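Local structure of xylose isomerase-like TIM barrel (Anabaena variabilis ATCC 29413, 2QW5) at residues V33-K38 / Y73-L79; A7-I11 / T325-L329; F16-T20 / I286-T290. The protein binds a zinc ion and D-xylose in a TIM barrel and is probably a sugar or sugar-phosphate isomerase or epimerase. All blocks are in the same frame, centred on the assembly; numbering follows the deposited sequence.

Contact 1: V33-K38 / Y73-L79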
loop_
_atom_site.group_PDB
_atom_site.type_symbol
_atom_site.label_atom_id
_atom_site.label_comp_id
_atom_site.label_asym_id
_atom_site.label_seq_id
_atom_site.Cartn_x
_atom_site.Cartn_y
_atom_site.Cartn_z
ATOM N N VAL A 33 19.414 -21.871 -19.480
ATOM C CA VAL A 33 19.208 -20.955 -20.617
ATOM C C VAL A 33 19.429 -21.667 -21.978
ATOM O O VAL A 33 18.572 -21.583 -22.889
ATOM C CB VAL A 33 20.125 -19.703 -20.498
ATOM C CG1 VAL A 33 20.002 -18.807 -21.740
ATOM C CG2 VAL A 33 19.793 -18.915 -19.242
ATOM N N VAL A 34 20.531 -22.417 -22.083
ATOM C CA VAL A 34 20.872 -23.126 -23.325
ATOM C C VAL A 34 19.877 -24.239 -23.642
ATOM O O VAL A 34 19.451 -24.356 -24.783
ATOM C CB VAL A 34 22.345 -23.578 -23.342
ATOM C CG1 VAL A 34 22.637 -24.525 -24.527
ATOM C CG2 VAL A 34 23.276 -22.319 -23.334
ATOM N N ALA A 35 19.464 -25.010 -22.628
ATOM C CA ALA A 35 18.471 -26.083 -22.817
ATOM C C ALA A 35 17.106 -25.541 -23.263
ATOM O O ALA A 35 16.454 -26.155 -24.092
ATOM C CB ALA A 35 18.337 -26.943 -21.554
ATOM N N HIS A 36 16.691 -24.374 -22.742
ATOM C CA HIS A 36 15.438 -23.726 -23.190
ATOM C C HIS A 36 15.550 -23.306 -24.647
ATOM O O HIS A 36 14.663 -23.589 -25.446
ATOM C CB HIS A 36 15.093 -22.459 -22.377
ATOM C CG HIS A 36 14.624 -22.721 -20.973
ATOM N ND1 HIS A 36 13.881 -23.828 -20.627
ATOM C CD2 HIS A 36 14.705 -21.963 -19.856
ATOM C CE1 HIS A 36 13.599 -23.779 -19.335
ATOM N NE2 HIS A 36 14.069 -22.645 -18.850
ATOM N N ILE A 37 16.652 -22.635 -24.984
ATOM C CA ILE A 37 16.899 -22.160 -26.360
ATOM C C ILE A 37 16.883 -23.317 -27.362
ATOM O O ILE A 37 16.256 -23.198 -28.402
ATOM C CB ILE A 37 18.228 -21.384 -26.491
ATOM C CG1 ILE A 37 18.140 -20.019 -25.800
ATOM C CG2 ILE A 37 18.606 -21.167 -27.980
ATOM C CD1 ILE A 37 19.439 -19.259 -25.736
ATOM N N LYS A 38 17.549 -24.429 -27.032
ATOM C CA LYS A 38 17.580 -25.587 -27.935
ATOM C C LYS A 38 16.208 -26.221 -28.154
ATOM O O LYS A 38 15.878 -26.626 -29.286
ATOM C CB LYS A 38 18.601 -26.630 -27.468
ATOM C CG LYS A 38 20.024 -26.155 -27.684
ATOM C CD LYS A 38 21.074 -27.180 -27.343
ATOM C CE LYS A 38 22.430 -26.669 -27.846
ATOM N NZ LYS A 38 23.600 -27.568 -27.583
ATOM N N TYR A 73 29.479 -18.543 -24.373
ATOM C CA TYR A 73 29.003 -19.860 -23.948
ATOM C C TYR A 73 27.895 -20.377 -24.898
ATOM O O TYR A 73 27.857 -21.572 -25.240
ATOM C CB TYR A 73 28.530 -19.812 -22.483
ATOM C CG TYR A 73 28.036 -21.140 -21.998
ATOM C CD1 TYR A 73 28.946 -22.162 -21.689
ATOM C CD2 TYR A 73 26.672 -21.405 -21.869
ATOM C CE1 TYR A 73 28.504 -23.431 -21.273
ATOM C CE2 TYR A 73 26.224 -22.653 -21.437
ATOM C CZ TYR A 73 27.146 -23.653 -21.136
ATOM O OH TYR A 73 26.700 -24.872 -20.707
ATOM N N LEU A 74 26.982 -19.485 -25.308
ATOM C CA LEU A 74 25.962 -19.864 -26.287
ATOM C C LEU A 74 26.649 -20.302 -27.591
ATOM O O LEU A 74 26.279 -21.325 -28.160
ATOM C CB LEU A 74 24.970 -18.721 -26.588
ATOM C CG LEU A 74 24.088 -18.062 -25.492
ATOM C CD1 LEU A 74 23.174 -17.051 -26.185
ATOM C CD2 LEU A 74 23.294 -18.990 -24.617
ATOM N N ASP A 75 27.681 -19.565 -28.011
ATOM C CA ASP A 75 28.430 -19.897 -29.256
ATOM C C ASP A 75 29.119 -21.252 -29.144
ATOM O O ASP A 75 29.005 -22.079 -30.056
ATOM C CB ASP A 75 29.469 -18.825 -29.579
ATOM C CG ASP A 75 28.857 -17.503 -29.939
ATOM O OD1 ASP A 75 27.639 -17.451 -30.244
ATOM O OD2 ASP A 75 29.608 -16.503 -29.888
ATOM N N SER A 76 29.751 -21.500 -28.005
ATOM C CA SER A 76 30.433 -22.786 -27.766
ATOM C C SER A 76 29.452 -23.970 -27.708
ATOM O O SER A 76 29.849 -25.113 -27.977
ATOM C CB SER A 76 31.311 -22.724 -26.515
ATOM O OG SER A 76 30.545 -22.724 -25.338
ATOM N N GLU A 77 28.188 -23.710 -27.366
ATOM C CA GLU A 77 27.136 -24.745 -27.402
ATOM C C GLU A 77 26.443 -24.967 -28.769
ATOM O O GLU A 77 25.410 -25.637 -28.823
ATOM C CB GLU A 77 26.085 -24.445 -26.289
ATOM C CG GLU A 77 26.614 -24.678 -24.871
ATOM C CD GLU A 77 26.830 -26.181 -24.572
ATOM O OE1 GLU A 77 25.856 -26.950 -24.621
ATOM O OE2 GLU A 77 27.976 -26.587 -24.308
ATOM N N GLY A 78 26.995 -24.410 -29.858
ATOM C CA GLY A 78 26.429 -24.529 -31.213
ATOM C C GLY A 78 25.375 -23.507 -31.588
ATOM O O GLY A 78 24.727 -23.647 -32.653
ATOM N N LEU A 79 25.250 -22.445 -30.787
ATOM C CA LEU A 79 24.193 -21.444 -30.987
ATOM C C LEU A 79 24.709 -20.131 -31.562
ATOM O O LEU A 79 24.074 -19.093 -31.351
ATOM C CB LEU A 79 23.409 -21.234 -29.679
ATOM C CG LEU A 79 22.793 -22.498 -29.023
ATOM C CD1 LEU A 79 22.154 -22.196 -27.665
ATOM C CD2 LEU A 79 21.804 -23.172 -29.924
HETATM O O HOH W 1 23.614 -28.389 -25.132
#
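V34 of helix 27-42 reaches across to Y73, L74, E77 and L79. This joins the first two helices in the outer layer of the TIM barrel. Helix 60-76 ends here in a Schellman motif: G78, with positive phi, gives its N to D75 O, and L79 N bonds to L74 O. The turn brings L79 back toward helix 27-42.

K38 can be followed outward along its length. Its CB lies beside the gap rather than in it. CG sits anti to the carbonyl carbon (chi1 -72°), and the chain beyond runs extended across the gap to the end of the other helix. K38 CG and CE both pass L79 CD2, each at 4.1 Å. K38 NZ then donates to E77 O at 2.9 Å. The bond lies in the carbonyl plane, with a C=O...N angle of 149°. The lysine thus holds a backbone carbonyl at the helix end. The E77 carboxylate is a looser partner: E77 OE1 lies 3.8 Å from K38 NZ, a long salt bridge. A water bridges the same two atoms, accepting from NZ and donating to OE1.

Away from K38 and E77 the contact is apolar. I37 CG2 meets L79 CD1 at 3.7 Å, and I37 CD1 meets L74 CD2. I37 also packs on F48 of strand 47-51, so helix 27-42 packs on the barrel wall. V34 splits its two methyls. CG1 takes E77 CB and L79 CD1, while V34 CG2 meets Y73 CE2 at 3.5 Å and L74 CD2 at 3.6 Å.

Contact 2: A7-I11 / T325-L329; sequences ATSDI and TRKEL
R326 and I11 run past each other in opposite directions. The arginine chain is extended from CG to NE and leaves the helix toward the N-terminal segment. It lays one face of its guanidinium against I11 CG1, which sits 3.5 Å from R326 NH2 and is offset toward the rim of the group. The edge of the guanidinium has a different task. Both NH1 and NH2 point end-on at one atom, S9 O, which lies close to the guanidinium plane. R326 NH2 is 3.2 Å from S9 O, nearly along the C=O axis (168°). R326 NH1 is 3.3 Å from S9 O, tilted a little from the carbonyl plane. Both bonds are rather long, but together they help set how the flat group is turned.

The contact ties the start of the chain to helix 314-332, the last helix of the TIM barrel. I11 begins the first strand, 11-14, and its side chain also packs on I278 and V280 of the last strand, 278-280. The helix therefore packs near the seam where these two strands meet.

Deeper in, CD1 of I11 meets T325 CG2 and L329 CD1 tip to tip, each at 4.0 Å. T325 OG1 bonds to A321 O of its own helix. L329 CD1 also touches S9 OG at 3.7 Å, and the leucine packs on L267 and V271 of helix 263-273.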
loop_
_atom_site.group_PDB
_atom_site.type_symbol
_atom_site.label_atom_id
_atom_site.label_comp_id
_atom_site.label_asym_id
_atom_site.label_seq_id
_atom_site.Cartn_x
_atom_site.Cartn_y
_atom_site.Cartn_z
ATOM N N ALA A 7 10.580 -14.332 -48.629
ATOM C CA ALA A 7 11.228 -15.051 -47.489
ATOM C C ALA A 7 10.380 -14.924 -46.218
ATOM O O ALA A 7 9.896 -13.826 -45.893
ATOM C CB ALA A 7 12.632 -14.501 -47.239
ATOM N N THR A 8 10.212 -16.051 -45.511
ATOM C CA THR A 8 9.447 -16.100 -44.248
ATOM C C THR A 8 10.236 -15.360 -43.145
ATOM O O THR A 8 11.456 -15.571 -43.004
ATOM C CB THR A 8 9.133 -17.568 -43.786
ATOM O OG1 THR A 8 10.351 -18.261 -43.457
ATOM C CG2 THR A 8 8.340 -18.348 -44.882
ATOM N N SER A 9 9.544 -14.513 -42.376
ATOM C CA SER A 9 10.199 -13.708 -41.336
ATOM C C SER A 9 10.733 -14.560 -40.163
ATOM O O SER A 9 10.336 -15.706 -39.963
ATOM C CB SER A 9 9.266 -12.598 -40.829
ATOM O OG SER A 9 8.162 -13.140 -40.142
ATOM N N ASP A 10 11.696 -13.994 -39.449
ATOM C CA ASP A 10 12.287 -14.614 -38.254
ATOM C C ASP A 10 11.320 -14.370 -37.099
ATOM O O ASP A 10 10.805 -13.250 -36.927
ATOM C CB ASP A 10 13.637 -13.972 -37.898
ATOM C CG ASP A 10 14.767 -14.426 -38.789
ATOM O OD1 ASP A 10 14.614 -15.405 -39.527
ATOM O OD2 ASP A 10 15.839 -13.803 -38.728
ATOM N N ILE A 11 11.090 -15.413 -36.326
ATOM C CA ILE A 11 10.217 -15.348 -35.169
ATOM C C ILE A 11 11.077 -15.571 -33.947
ATOM O O ILE A 11 11.774 -16.589 -33.849
ATOM C CB ILE A 11 9.058 -16.409 -35.230
ATOM C CG1 ILE A 11 8.294 -16.335 -36.549
ATOM C CG2 ILE A 11 8.083 -16.257 -34.031
ATOM C CD1 ILE A 11 7.735 -14.981 -36.834
ATOM N N THR A 325 1.212 -17.576 -35.067
ATOM C CA THR A 325 1.887 -16.420 -35.694
ATOM C C THR A 325 2.190 -16.700 -37.176
ATOM O O THR A 325 1.925 -15.859 -38.039
ATOM C CB THR A 325 3.188 -16.026 -34.934
ATOM O OG1 THR A 325 2.869 -15.758 -33.552
ATOM C CG2 THR A 325 3.889 -14.816 -35.576
ATOM N N ARG A 326 2.734 -17.882 -37.461
ATOM C CA ARG A 326 3.028 -18.290 -38.849
ATOM C C ARG A 326 1.763 -18.484 -39.698
ATOM O O ARG A 326 1.753 -18.064 -40.874
ATOM C CB ARG A 326 3.908 -19.560 -38.902
ATOM C CG ARG A 326 5.299 -19.288 -38.449
ATOM C CD ARG A 326 6.324 -20.182 -39.089
ATOM N NE ARG A 326 7.706 -19.806 -38.742
ATOM C CZ ARG A 326 8.394 -18.767 -39.253
ATOM N NH1 ARG A 326 7.850 -17.859 -40.089
ATOM N NH2 ARG A 326 9.655 -18.601 -38.852
ATOM N N LYS A 327 0.706 -19.046 -39.089
ATOM C CA LYS A 327 -0.575 -19.252 -39.744
ATOM C C LYS A 327 -1.147 -17.918 -40.183
ATOM O O LYS A 327 -1.587 -17.753 -41.315
ATOM C CB LYS A 327 -1.592 -19.932 -38.815
ATOM C CG LYS A 327 -2.753 -20.576 -39.581
ATOM C CD LYS A 327 -3.836 -21.287 -38.749
ATOM C CE LYS A 327 -5.030 -20.378 -38.390
ATOM N NZ LYS A 327 -4.707 -19.331 -37.375
ATOM N N GLU A 328 -1.104 -16.958 -39.277
ATOM C CA GLU A 328 -1.660 -15.623 -39.510
ATOM C C GLU A 328 -0.832 -14.777 -40.448
ATOM O O GLU A 328 -1.386 -13.973 -41.217
ATOM C CB GLU A 328 -1.882 -14.932 -38.164
ATOM C CG GLU A 328 -2.948 -15.661 -37.310
ATOM C CD GLU A 328 -4.350 -15.623 -37.898
ATOM O OE1 GLU A 328 -4.697 -14.669 -38.641
ATOM O OE2 GLU A 328 -5.108 -16.564 -37.583
ATOM N N LEU A 329 0.480 -14.921 -40.345
ATOM C CA LEU A 329 1.399 -14.299 -41.298
ATOM C C LEU A 329 1.162 -14.893 -42.692
ATOM O O LEU A 329 1.078 -14.146 -43.650
ATOM C CB LEU A 329 2.864 -14.444 -40.902
ATOM C CG LEU A 329 3.350 -13.529 -39.783
ATOM C CD1 LEU A 329 4.682 -14.082 -39.258
ATOM C CD2 LEU A 329 3.431 -12.036 -40.208
#

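Contact 3: F16-T20 / I286-T290; sequences FMFTT and IPAFT
F16 offers one face of its ring to the edge of F289, a T-shaped pair. The centroids are 5.1 Å apart and the planes stand at 82°. F289 CZ makes the closest approach, 3.5 Å from F16 CD1, and sits toward the rim of the F16 ring. F283 of the xylose pocket stacks on F16 and meets F289 edge-to-face, making an aromatic cluster.

M17, a selenomethionine, leaves the backbone away from 286-290 and packs on A314 and I317 of helix 314-332, while its O bonds to N284 ND2. F18 also leaves away from 286-290. Its ring stacks with H36 and packs on A314 and Y315. Both segments follow a barrel strand, the first and the last, at the C-terminal ends of the strands, where zinc and D-xylose bind.

At F18 and T19 it is the backbone that is covered. I286 CD1 lies 3.8 Å from F18 O and 3.6 Å from T19 CA. T20 then turns its methyl to the short, weakly bonded helix 287-290. T20 CG2 meets F289 CZ at 3.4 Å and is tight against A288 CB, also at 3.4 Å.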
loop_
_atom_site.group_PDB
_atom_site.type_symbol
_atom_site.label_atom_id
_atom_site.label_comp_id
_atom_site.label_asym_id
_atom_site.label_seq_id
_atom_site.Cartn_x
_atom_site.Cartn_y
_atom_site.Cartn_z
ATOM N N PHE A 16 10.720 -13.771 -20.898
ATOM C CA PHE A 16 9.644 -13.591 -19.874
ATOM C C PHE A 16 8.728 -14.826 -19.666
ATOM O O PHE A 16 7.890 -14.829 -18.756
ATOM C CB PHE A 16 8.794 -12.369 -20.190
ATOM C CG PHE A 16 9.520 -11.056 -20.055
ATOM C CD1 PHE A 16 10.523 -10.852 -19.097
ATOM C CD2 PHE A 16 9.133 -9.976 -20.830
ATOM C CE1 PHE A 16 11.104 -9.618 -18.913
ATOM C CE2 PHE A 16 9.757 -8.741 -20.661
ATOM C CZ PHE A 16 10.727 -8.562 -19.689
HETATM N N MSE A 17 8.832 -15.836 -20.546
HETATM C CA MSE A 17 8.195 -17.128 -20.348
HETATM C C MSE A 17 8.835 -17.801 -19.110
HETATM O O MSE A 17 8.198 -18.646 -18.479
HETATM C CB MSE A 17 8.400 -18.024 -21.563
HETATM C CG MSE A 17 7.750 -19.448 -21.489
HETATM SE SE MSE A 17 5.850 -19.302 -21.303
HETATM C CE MSE A 17 5.419 -19.249 -23.132
ATOM N N PHE A 18 10.094 -17.446 -18.792
ATOM C CA PHE A 18 10.863 -18.075 -17.711
ATOM C C PHE A 18 11.380 -17.182 -16.595
ATOM O O PHE A 18 11.450 -17.621 -15.438
ATOM C CB PHE A 18 12.117 -18.759 -18.320
ATOM C CG PHE A 18 11.838 -19.575 -19.535
ATOM C CD1 PHE A 18 11.142 -20.761 -19.444
ATOM C CD2 PHE A 18 12.282 -19.172 -20.784
ATOM C CE1 PHE A 18 10.867 -21.527 -20.588
ATOM C CE2 PHE A 18 12.009 -19.922 -21.926
ATOM C CZ PHE A 18 11.311 -21.118 -21.826
ATOM N N THR A 19 11.773 -15.944 -16.920
ATOM C CA THR A 19 12.523 -15.137 -15.975
ATOM C C THR A 19 12.621 -13.676 -16.337
ATOM O O THR A 19 12.286 -13.309 -17.444
ATOM C CB THR A 19 13.969 -15.694 -15.910
ATOM O OG1 THR A 19 14.672 -15.145 -14.800
ATOM C CG2 THR A 19 14.742 -15.442 -17.226
ATOM N N THR A 20 13.023 -12.852 -15.372
ATOM C CA THR A 20 13.370 -11.427 -15.617
ATOM C C THR A 20 14.908 -11.194 -15.454
ATOM O O THR A 20 15.404 -10.052 -15.615
ATOM C CB THR A 20 12.599 -10.448 -14.702
ATOM O OG1 THR A 20 13.012 -10.626 -13.353
ATOM C CG2 THR A 20 11.128 -10.644 -14.812
ATOM N N ILE A 286 5.010 -16.114 -13.359
ATOM C CA ILE A 286 6.194 -16.342 -12.547
ATOM C C ILE A 286 6.132 -15.280 -11.471
ATOM O O ILE A 286 5.511 -14.199 -11.695
ATOM C CB ILE A 286 7.577 -16.281 -13.344
ATOM C CG1 ILE A 286 7.752 -14.947 -14.088
ATOM C CG2 ILE A 286 7.689 -17.480 -14.284
ATOM C CD1 ILE A 286 9.161 -14.733 -14.702
ATOM N N PRO A 287 6.805 -15.509 -10.331
ATOM C CA PRO A 287 6.770 -14.521 -9.234
ATOM C C PRO A 287 7.000 -13.053 -9.640
ATOM O O PRO A 287 6.327 -12.161 -9.108
ATOM C CB PRO A 287 7.863 -15.028 -8.302
ATOM C CG PRO A 287 7.758 -16.526 -8.442
ATOM C CD PRO A 287 7.605 -16.698 -9.933
ATOM N N ALA A 288 7.858 -12.799 -10.629
ATOM C CA ALA A 288 8.098 -11.423 -11.056
ATOM C C ALA A 288 6.870 -10.703 -11.642
ATOM O O ALA A 288 6.820 -9.479 -11.561
ATOM C CB ALA A 288 9.294 -11.345 -12.013
ATOM N N PHE A 289 5.875 -11.453 -12.169
ATOM C CA PHE A 289 4.734 -10.873 -12.849
ATOM C C PHE A 289 3.371 -11.076 -12.226
ATOM O O PHE A 289 2.469 -10.351 -12.598
ATOM C CB PHE A 289 4.688 -11.355 -14.311
ATOM C CG PHE A 289 5.917 -10.970 -15.104
ATOM C CD1 PHE A 289 6.308 -9.640 -15.179
ATOM C CD2 PHE A 289 6.666 -11.924 -15.771
ATOM C CE1 PHE A 289 7.451 -9.269 -15.878
ATOM C CE2 PHE A 289 7.814 -11.559 -16.473
ATOM C CZ PHE A 289 8.194 -10.234 -16.532
ATOM N N THR A 290 3.203 -12.042 -11.319
ATOM C CA THR A 290 1.860 -12.338 -10.770
ATOM C C THR A 290 1.180 -11.125 -10.146
ATOM O O THR A 290 0.014 -10.817 -10.456
ATOM C CB THR A 290 1.896 -13.562 -9.835
ATOM O OG1 THR A 290 3.004 -13.433 -8.936
ATOM C CG2 THR A 290 2.059 -14.806 -10.650
#

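How the contacts relate
Contacts 2 and 3 both join the beginning of the chain to its later part, at opposite ends of strand 11-14. Contact 2 includes the start of the strand and contact 3 follows its end; their centres are 26 Å apart. Contact 1 is on the outer helix layer. It touches contact 3 directly, with H36 NE2 3.5 Å from F18 CD1, and the two rings stack. Contacts 1 and 2 do not touch, their nearest atoms being about 10 Å apart. Contact 3 borders the zinc and D-xylose pocket: the F16 side chain is about 4 Å from D-xylose and about 6 Å from zinc. The side chain of T325 in contact 2 is about 14 Å from the zinc.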